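Local coordinates for protein aerobactin synthase IucC (Klebsiella pneumoniae, PDB 6CN7) that catalyses the ATP-dependent last step of aerobactin assembly, joining a second N-acetyl-N-hydroxylysine to the citryl intermediate to complete this iron-chelating siderophore, at residues 112-117 with 132-137; 145-150 with 258-263; 370-375 with 385-390. The protein carries 5 engineered substitutions. All coordinates share one frame; numbering follows the deposited sequence.

Contact 1 (112-117 with 132-137); sequences LKARRG and QCLLSG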
loop_
_atom_site.group_PDB
_atom_site.type_symbol
_atom_site.label_atom_id
_atom_site.label_comp_id
_atom_site.label_asym_id
_atom_site.label_seq_id
_atom_site.Cartn_x
_atom_site.Cartn_y
_atom_site.Cartn_z
ATOM N N LEU A 112 25.785 6.717 1.927
ATOM C CA LEU A 112 27.109 6.421 2.461
ATOM C C LEU A 112 27.729 5.224 1.750
ATOM O O LEU A 112 28.914 5.245 1.400
ATOM C CB LEU A 112 27.011 6.173 3.967
ATOM C CG LEU A 112 28.312 6.052 4.764
ATOM C CD1 LEU A 112 29.163 7.307 4.638
ATOM C CD2 LEU A 112 27.986 5.779 6.219
ATOM N N LYS A 113 26.939 4.171 1.526
ATOM C CA LYS A 113 27.447 2.997 0.825
ATOM C C LYS A 113 27.755 3.310 -0.636
ATOM O O LYS A 113 28.789 2.883 -1.163
ATOM C CB LYS A 113 26.439 1.851 0.925
ATOM N N ALA A 114 26.874 4.055 -1.307
ATOM C CA ALA A 114 27.037 4.311 -2.733
ATOM C C ALA A 114 28.136 5.321 -3.037
ATOM O O ALA A 114 28.653 5.329 -4.160
ATOM C CB ALA A 114 25.719 4.804 -3.334
ATOM N N ARG A 115 28.504 6.163 -2.074
ATOM C CA ARG A 115 29.503 7.200 -2.285
ATOM C C ARG A 115 30.862 6.842 -1.689
ATOM O O ARG A 115 31.731 7.714 -1.590
ATOM C CB ARG A 115 29.002 8.526 -1.706
ATOM C CG ARG A 115 27.840 9.117 -2.497
ATOM C CD ARG A 115 27.152 10.255 -1.761
ATOM N NE ARG A 115 28.062 11.353 -1.454
ATOM C CZ ARG A 115 27.671 12.580 -1.123
ATOM N NH1 ARG A 115 28.576 13.511 -0.857
ATOM N NH2 ARG A 115 26.380 12.886 -1.070
ATOM N N ARG A 116 31.069 5.583 -1.306
ATOM C CA ARG A 116 32.312 5.192 -0.658
ATOM C C ARG A 116 33.455 5.118 -1.664
ATOM O O ARG A 116 33.270 4.738 -2.824
ATOM C CB ARG A 116 32.154 3.842 0.041
ATOM C CG ARG A 116 32.625 3.859 1.486
ATOM C CD ARG A 116 32.721 2.461 2.073
ATOM N NE ARG A 116 31.430 1.962 2.541
ATOM C CZ ARG A 116 30.880 2.286 3.706
ATOM N NH1 ARG A 116 31.497 3.124 4.531
ATOM N NH2 ARG A 116 29.704 1.779 4.047
ATOM N N GLY A 117 34.648 5.486 -1.198
ATOM C CA GLY A 117 35.835 5.523 -2.028
ATOM C C GLY A 117 35.827 6.548 -3.141
ATOM O O GLY A 117 36.737 6.539 -3.974
ATOM N N GLN A 132 22.742 13.475 -9.328
ATOM C CA GLN A 132 21.572 14.006 -8.740
ATOM C C GLN A 132 20.970 13.043 -7.762
ATOM O O GLN A 132 20.527 13.443 -6.756
ATOM C CB GLN A 132 20.557 14.450 -9.761
ATOM C CG GLN A 132 19.238 14.823 -9.163
ATOM C CD GLN A 132 18.259 15.507 -10.053
ATOM O OE1 GLN A 132 17.217 15.878 -9.627
ATOM N NE2 GLN A 132 18.604 15.693 -11.268
ATOM N N CYS A 133 20.971 11.774 -8.065
ATOM C CA CYS A 133 20.460 10.762 -7.146
ATOM C C CYS A 133 21.249 10.731 -5.841
ATOM O O CYS A 133 20.676 10.472 -4.778
ATOM C CB CYS A 133 20.497 9.382 -7.806
ATOM S SG CYS A 133 19.213 9.098 -9.049
ATOM N N LEU A 134 22.553 10.993 -5.895
ATOM C CA LEU A 134 23.421 10.851 -4.734
ATOM C C LEU A 134 23.483 12.108 -3.876
ATOM O O LEU A 134 24.252 12.142 -2.908
ATOM C CB LEU A 134 24.832 10.460 -5.183
ATOM C CG LEU A 134 24.941 9.135 -5.945
ATOM C CD1 LEU A 134 26.378 8.898 -6.361
ATOM C CD2 LEU A 134 24.428 7.972 -5.108
ATOM N N LEU A 135 22.693 13.130 -4.193
ATOM C CA LEU A 135 22.680 14.331 -3.374
ATOM C C LEU A 135 22.063 14.039 -2.009
ATOM O O LEU A 135 21.195 13.174 -1.864
ATOM C CB LEU A 135 21.909 15.448 -4.077
ATOM C CG LEU A 135 22.537 15.983 -5.367
ATOM C CD1 LEU A 135 21.604 16.982 -6.024
ATOM C CD2 LEU A 135 23.892 16.619 -5.101
ATOM N N SER A 136 22.520 14.784 -0.999
ATOM C CA SER A 136 22.105 14.526 0.377
ATOM C C SER A 136 20.635 14.848 0.616
ATOM O O SER A 136 20.057 14.348 1.585
ATOM C CB SER A 136 22.961 15.339 1.347
ATOM O OG SER A 136 24.334 15.032 1.192
ATOM N N GLY A 137 20.020 15.658 -0.234
ATOM C CA GLY A 137 18.645 16.071 -0.030
ATOM C C GLY A 137 18.542 17.490 0.491
ATOM O O GLY A 137 19.496 18.273 0.475
#
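NH2 of Arg115 is shared between two acceptors: it donates to the backbone O of Leu134 at 2.9 Å and forms a salt bridge with Glu375. The bond to the carbonyl is weak, bent to 129° at the hydrogen, and O of Leu134 lies oblique to the guanidinium. Ser136 OG comes to 3.7 Å from the same NH2, but its hydrogen bond goes to Glu375, so arginine and serine meet at one carboxylate.

Arg115 is the first residue past the end of helix 91-114, and it faces Leu134, near the end of helix 128-133. The arginine chain turns at chi3 (59°), which carries NH2 to the carbonyl O of Leu134 while the methylenes stay against the leucine. The two side chains slide past each other in opposite directions, with CG of Arg115 4.1 Å from CD1 of Leu134 and CD of Arg115 3.6 Å from O of Leu134. The second leucine methyl, CD2, rests 3.9 Å from CB of Ala114, in the last turn of the helix. Leu134 also touches Leu126.

The contact thus joins helix 91-114 to segment 132-137 through a buried leucine and one arginine. A carbonyl and a carboxylate around the guanidinium would probably favour its positive charge, and the Glu375 salt bridge is likely to do more to fix its position than the bent bond to Leu134.

Contact 2 (145-150 with 258-263); sequences KGRRGW and QSLRTL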
loop_
_atom_site.group_PDB
_atom_site.type_symbol
_atom_site.label_atom_id
_atom_site.label_comp_id
_atom_site.label_asym_id
_atom_site.label_seq_id
_atom_site.Cartn_x
_atom_site.Cartn_y
_atom_site.Cartn_z
ATOM N N LYS A 145 14.174 12.847 4.002
ATOM C CA LYS A 145 13.766 11.721 3.167
ATOM C C LYS A 145 12.540 11.005 3.714
ATOM O O LYS A 145 12.178 9.940 3.201
ATOM C CB LYS A 145 14.917 10.727 3.006
ATOM C CG LYS A 145 16.119 11.288 2.269
ATOM C CD LYS A 145 17.241 10.273 2.213
ATOM C CE LYS A 145 18.531 10.906 1.730
ATOM N NZ LYS A 145 19.065 11.876 2.725
ATOM N N GLY A 146 11.899 11.547 4.744
ATOM C CA GLY A 146 10.628 11.001 5.180
ATOM C C GLY A 146 9.551 11.272 4.147
ATOM O O GLY A 146 9.486 12.347 3.552
ATOM N N ARG A 147 8.713 10.266 3.910
ATOM C CA ARG A 147 7.657 10.379 2.908
ATOM C C ARG A 147 6.469 9.566 3.404
ATOM O O ARG A 147 6.522 8.331 3.425
ATOM C CB ARG A 147 8.148 9.902 1.545
ATOM C CG ARG A 147 9.438 10.596 1.083
ATOM C CD ARG A 147 10.054 9.919 -0.117
ATOM N NE ARG A 147 11.242 10.625 -0.608
ATOM C CZ ARG A 147 12.504 10.298 -0.328
ATOM N NH1 ARG A 147 12.784 9.260 0.451
ATOM N NH2 ARG A 147 13.500 11.010 -0.839
ATOM N N ARG A 148 5.408 10.265 3.807
ATOM C CA ARG A 148 4.308 9.644 4.535
ATOM C C ARG A 148 3.776 8.417 3.806
ATOM O O ARG A 148 3.441 8.475 2.620
ATOM C CB ARG A 148 3.184 10.662 4.740
ATOM C CG ARG A 148 1.991 10.138 5.522
ATOM C CD ARG A 148 2.393 9.687 6.916
ATOM N NE ARG A 148 3.140 10.722 7.627
ATOM C CZ ARG A 148 2.586 11.757 8.250
ATOM N NH1 ARG A 148 3.352 12.646 8.869
ATOM N NH2 ARG A 148 1.267 11.910 8.256
ATOM N N GLY A 149 3.702 7.302 4.531
ATOM C CA GLY A 149 3.172 6.066 4.001
ATOM C C GLY A 149 4.148 5.226 3.208
ATOM O O GLY A 149 3.762 4.150 2.732
ATOM N N TRP A 150 5.395 5.669 3.047
ATOM C CA TRP A 150 6.398 4.931 2.284
ATOM C C TRP A 150 7.247 4.106 3.245
ATOM O O TRP A 150 7.994 4.658 4.057
ATOM C CB TRP A 150 7.277 5.877 1.468
ATOM C CG TRP A 150 6.588 6.469 0.275
ATOM C CD1 TRP A 150 5.274 6.817 0.177
ATOM C CD2 TRP A 150 7.179 6.771 -0.995
ATOM N NE1 TRP A 150 5.010 7.322 -1.072
ATOM C CE2 TRP A 150 6.162 7.305 -1.812
ATOM C CE3 TRP A 150 8.469 6.643 -1.521
ATOM C CZ2 TRP A 150 6.394 7.709 -3.125
ATOM C CZ3 TRP A 150 8.698 7.048 -2.826
ATOM C CH2 TRP A 150 7.664 7.574 -3.611
ATOM N N GLN A 258 15.057 14.554 -7.501
ATOM C CA GLN A 258 14.922 15.005 -6.120
ATOM C C GLN A 258 13.480 15.372 -5.791
ATOM O O GLN A 258 13.030 15.158 -4.660
ATOM C CB GLN A 258 15.845 16.197 -5.866
ATOM C CG GLN A 258 17.327 15.841 -5.810
ATOM C CD GLN A 258 17.693 15.024 -4.585
ATOM O OE1 GLN A 258 18.362 13.997 -4.688
ATOM N NE2 GLN A 258 17.267 15.485 -3.414
ATOM N N SER A 259 12.743 15.922 -6.759
ATOM C CA SER A 259 11.349 16.285 -6.536
ATOM C C SER A 259 10.436 15.072 -6.426
ATOM O O SER A 259 9.276 15.229 -6.034
ATOM C CB SER A 259 10.854 17.193 -7.664
ATOM O OG SER A 259 10.797 16.493 -8.896
ATOM N N LEU A 260 10.919 13.882 -6.786
ATOM C CA LEU A 260 10.204 12.630 -6.561
ATOM C C LEU A 260 9.028 12.443 -7.517
ATOM O O LEU A 260 8.806 11.335 -8.017
ATOM C CB LEU A 260 9.727 12.552 -5.106
ATOM C CG LEU A 260 9.197 11.199 -4.630
ATOM C CD1 LEU A 260 10.243 10.103 -4.778
ATOM C CD2 LEU A 260 8.745 11.303 -3.184
ATOM N N ARG A 261 8.261 13.505 -7.776
ATOM C CA ARG A 261 7.149 13.416 -8.715
ATOM C C ARG A 261 7.590 13.557 -10.164
ATOM O O ARG A 261 6.886 13.079 -11.060
ATOM C CB ARG A 261 6.102 14.486 -8.406
ATOM C CG ARG A 261 5.261 14.221 -7.163
ATOM C CD ARG A 261 4.230 15.319 -6.974
ATOM N NE ARG A 261 3.340 15.423 -8.128
ATOM C CZ ARG A 261 2.564 16.470 -8.391
ATOM N NH1 ARG A 261 2.561 17.525 -7.585
ATOM N NH2 ARG A 261 1.788 16.466 -9.468
ATOM N N THR A 262 8.725 14.200 -10.416
ATOM C CA THR A 262 9.238 14.385 -11.767
ATOM C C THR A 262 10.283 13.314 -12.054
ATOM O O THR A 262 11.224 13.134 -11.275
ATOM C CB THR A 262 9.839 15.781 -11.940
ATOM O OG1 THR A 262 8.866 16.768 -11.575
ATOM C CG2 THR A 262 10.264 16.009 -13.385
ATOM N N LEU A 263 10.117 12.613 -13.174
ATOM C CA LEU A 263 10.945 11.465 -13.508
ATOM C C LEU A 263 11.749 11.732 -14.774
ATOM O O LEU A 263 11.291 12.422 -15.691
ATOM C CB LEU A 263 10.087 10.211 -13.712
ATOM C CG LEU A 263 8.992 9.946 -12.678
ATOM C CD1 LEU A 263 8.168 8.742 -13.100
ATOM C CD2 LEU A 263 9.583 9.738 -11.294
#
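This is a small apolar contact in which Leu260, from the turn between strands 252-256 and 262-265, reaches across to Arg147 and Trp150 in the loop before helix 152-158. Of the two leucine methyls, CD1 meets the indole alone, 3.8 Å from CH2 of Trp150 at the benzo end and oblique to the ring. CD2 lies against CD of Arg147 at 3.6 Å and also reaches CH2 of Trp150 (3.9 Å). With CG of Leu260 anti to its backbone N (chi1 -169°), the isobutyl group extends toward both the arginine and the indole.

Arg147 opens a type II beta turn that ends at Trp150, closed by the bond from Trp150 N to Arg147 O (2.9 Å); Gly149 takes its positive-phi corner. The turn brings both side chains to the same leucine and lays CB of Arg147 over one face of the indole, off toward the rim. From CG to NE the arginine is extended, so its aliphatic part serves the leucine and its charged end runs on to a salt bridge with Glu161. Leu155 of helix 152-158 touches Arg147 and Trp150, and the indole also meets the ring of Trp225 with the planes at about 35°.

Contact 3 (370-375 with 385-390); sequences MATLME and GAYIDR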
loop_
_atom_site.group_PDB
_atom_site.type_symbol
_atom_site.label_atom_id
_atom_site.label_comp_id
_atom_site.label_asym_id
_atom_site.label_seq_id
_atom_site.Cartn_x
_atom_site.Cartn_y
_atom_site.Cartn_z
ATOM N N MET A 370 22.084 23.027 -8.204
ATOM C CA MET A 370 22.942 23.909 -7.423
ATOM C C MET A 370 23.203 23.337 -6.037
ATOM O O MET A 370 24.243 23.621 -5.434
ATOM C CB MET A 370 22.317 25.298 -7.318
ATOM C CG MET A 370 23.241 26.313 -6.675
ATOM S SD MET A 370 22.745 28.013 -6.976
ATOM C CE MET A 370 23.932 28.877 -5.952
ATOM N N ALA A 371 22.276 22.526 -5.521
ATOM C CA ALA A 371 22.513 21.834 -4.260
ATOM C C ALA A 371 23.783 20.997 -4.300
ATOM O O ALA A 371 24.334 20.678 -3.241
ATOM C CB ALA A 371 21.315 20.947 -3.915
ATOM N N THR A 372 24.255 20.631 -5.494
ATOM C CA THR A 372 25.519 19.914 -5.613
ATOM C C THR A 372 26.654 20.666 -4.930
ATOM O O THR A 372 27.573 20.043 -4.388
ATOM C CB THR A 372 25.851 19.685 -7.090
ATOM O OG1 THR A 372 24.759 19.010 -7.729
ATOM C CG2 THR A 372 27.115 18.852 -7.246
ATOM N N LEU A 373 26.605 21.999 -4.940
ATOM C CA LEU A 373 27.660 22.811 -4.348
ATOM C C LEU A 373 27.646 22.790 -2.825
ATOM O O LEU A 373 28.521 23.412 -2.210
ATOM C CB LEU A 373 27.543 24.251 -4.850
ATOM C CG LEU A 373 27.481 24.414 -6.370
ATOM C CD1 LEU A 373 27.362 25.881 -6.732
ATOM C CD2 LEU A 373 28.698 23.794 -7.038
ATOM N N MET A 374 26.685 22.108 -2.205
ATOM C CA MET A 374 26.669 21.910 -0.763
ATOM C C MET A 374 27.302 20.592 -0.346
ATOM O O MET A 374 27.339 20.294 0.853
ATOM C CB MET A 374 25.233 21.946 -0.238
ATOM C CG MET A 374 24.409 23.122 -0.702
ATOM S SD MET A 374 22.694 22.923 -0.188
ATOM C CE MET A 374 21.981 24.324 -1.013
ATOM N N GLU A 375 27.791 19.799 -1.293
ATOM C CA GLU A 375 28.231 18.441 -1.013
ATOM C C GLU A 375 29.730 18.381 -0.748
ATOM O O GLU A 375 30.503 19.226 -1.209
ATOM C CB GLU A 375 27.889 17.517 -2.183
ATOM C CG GLU A 375 26.404 17.417 -2.490
ATOM C CD GLU A 375 25.631 16.673 -1.419
ATOM O OE1 GLU A 375 26.252 15.869 -0.690
ATOM O OE2 GLU A 375 24.402 16.893 -1.304
ATOM N N GLY A 385 35.018 22.851 -4.668
ATOM C CA GLY A 385 36.452 22.967 -4.870
ATOM C C GLY A 385 36.951 22.145 -6.039
ATOM O O GLY A 385 37.914 22.532 -6.708
ATOM N N ALA A 386 36.314 21.003 -6.304
ATOM C CA ALA A 386 36.677 20.210 -7.473
ATOM C C ALA A 386 36.356 20.957 -8.760
ATOM O O ALA A 386 37.175 20.988 -9.685
ATOM C CB ALA A 386 35.956 18.863 -7.440
ATOM N N TYR A 387 35.170 21.566 -8.836
ATOM C CA TYR A 387 34.835 22.374 -10.004
ATOM C C TYR A 387 35.826 23.514 -10.184
ATOM O O TYR A 387 36.260 23.800 -11.305
ATOM C CB TYR A 387 33.413 22.924 -9.875
ATOM C CG TYR A 387 32.329 21.877 -9.990
ATOM C CD1 TYR A 387 32.181 21.128 -11.151
ATOM C CD2 TYR A 387 31.442 21.652 -8.949
ATOM C CE1 TYR A 387 31.191 20.174 -11.265
ATOM C CE2 TYR A 387 30.446 20.700 -9.053
ATOM C CZ TYR A 387 30.326 19.965 -10.214
ATOM O OH TYR A 387 29.337 19.015 -10.326
ATOM N N ILE A 388 36.198 24.177 -9.088
ATOM C CA ILE A 388 37.098 25.322 -9.180
ATOM C C ILE A 388 38.452 24.895 -9.726
ATOM O O ILE A 388 39.034 25.570 -10.584
ATOM C CB ILE A 388 37.226 26.004 -7.805
ATOM C CG1 ILE A 388 35.922 26.733 -7.469
ATOM C CG2 ILE A 388 38.415 26.970 -7.780
ATOM C CD1 ILE A 388 35.852 27.263 -6.056
ATOM N N ASP A 389 38.980 23.771 -9.236
ATOM C CA ASP A 389 40.278 23.301 -9.710
ATOM C C ASP A 389 40.252 23.041 -11.212
ATOM O O ASP A 389 41.207 23.373 -11.924
ATOM C CB ASP A 389 40.688 22.040 -8.953
ATOM C CG ASP A 389 40.853 22.280 -7.468
ATOM O OD1 ASP A 389 41.043 23.450 -7.071
ATOM O OD2 ASP A 389 40.798 21.300 -6.696
ATOM N N ARG A 390 39.162 22.457 -11.715
ATOM C CA ARG A 390 39.072 22.146 -13.135
ATOM C C ARG A 390 38.823 23.377 -13.993
ATOM O O ARG A 390 39.120 23.350 -15.192
ATOM C CB ARG A 390 37.966 21.124 -13.380
ATOM C CG ARG A 390 38.314 19.747 -12.885
ATOM C CD ARG A 390 37.442 18.700 -13.525
ATOM N NE ARG A 390 37.702 17.387 -12.955
ATOM C CZ ARG A 390 37.006 16.297 -13.252
ATOM N NH1 ARG A 390 36.003 16.365 -14.116
ATOM N NH2 ARG A 390 37.319 15.143 -12.679
#
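The short 3-10 segment 370-374, which follows strand 366-369, faces the helix 383-391 that comes next in the chain; eight residues, 375-382, connect the two. Tyr387 makes every contact from the helix side. Its ring projects from the helix with CG anti to the carbonyl carbon (chi1 -70°), carrying the ring toward the 3-10 segment, where its CD2-CE2 bond nears Leu373 and its OH nears Thr372.

Leu373 offers a single methyl: CD2 is 4.0 Å from CD2 of Tyr387 and 4.1 Å from CE2, so it lies beside that ring bond, in an oblique position. The leucine and tyrosine side chains cross at about a right angle. Thr372 comes in at the ring edge, near the ring plane, where its CG2 is 3.8 Å from OH of Tyr387. That methyl is anti to the threonine backbone N, and it is the branch nearest the tyrosine; OG1 instead bonds back to the carbonyl O of Leu369. The hydroxyl thus bonds within its own part of the chain, and carbon makes the contact with the phenol. Two consecutive residues of the 3-10 turn hold different parts of one ring, and all three side chains are buried. The backbone bond from Leu373 N to Met370 O, 2.9 Å, helps to keep the turn in shape.

A bound MES molecule, probably from the crystallisation liquor, lies about 4 Å from the Tyr387 side chain. Ile124 of helix 120-124 and Trp398 of helix 395-417 also touch Tyr387, while Leu402 of helix 395-417 touches Leu373. Thr372 meets Leu135 on the loop after helix 128-133, so the contact sits where strand 366-369 gives way to a cluster of helices.

In the fold
From the N terminus, contact 1 comes first, closing the loop of 14 mostly helical residues between 112-117 and 132-137. Contact 2 then spans 107 residues, joining the loop before helix 152-158 to the turn before strand 262-265 of the large antiparallel sheet. Contact 3 closes the short link between strand 366-369 and helix 383-391. The three follow in series, without nesting or crossing. Contact 1 lies between its neighbours in space: a hydrogen bond from Lys145 NZ to Ser136 O joins it to contact 2, and Glu375, in segment 370-375, ties it to contact 3. Contacts 2 and 3 do not touch; their centres are about 25 Å apart.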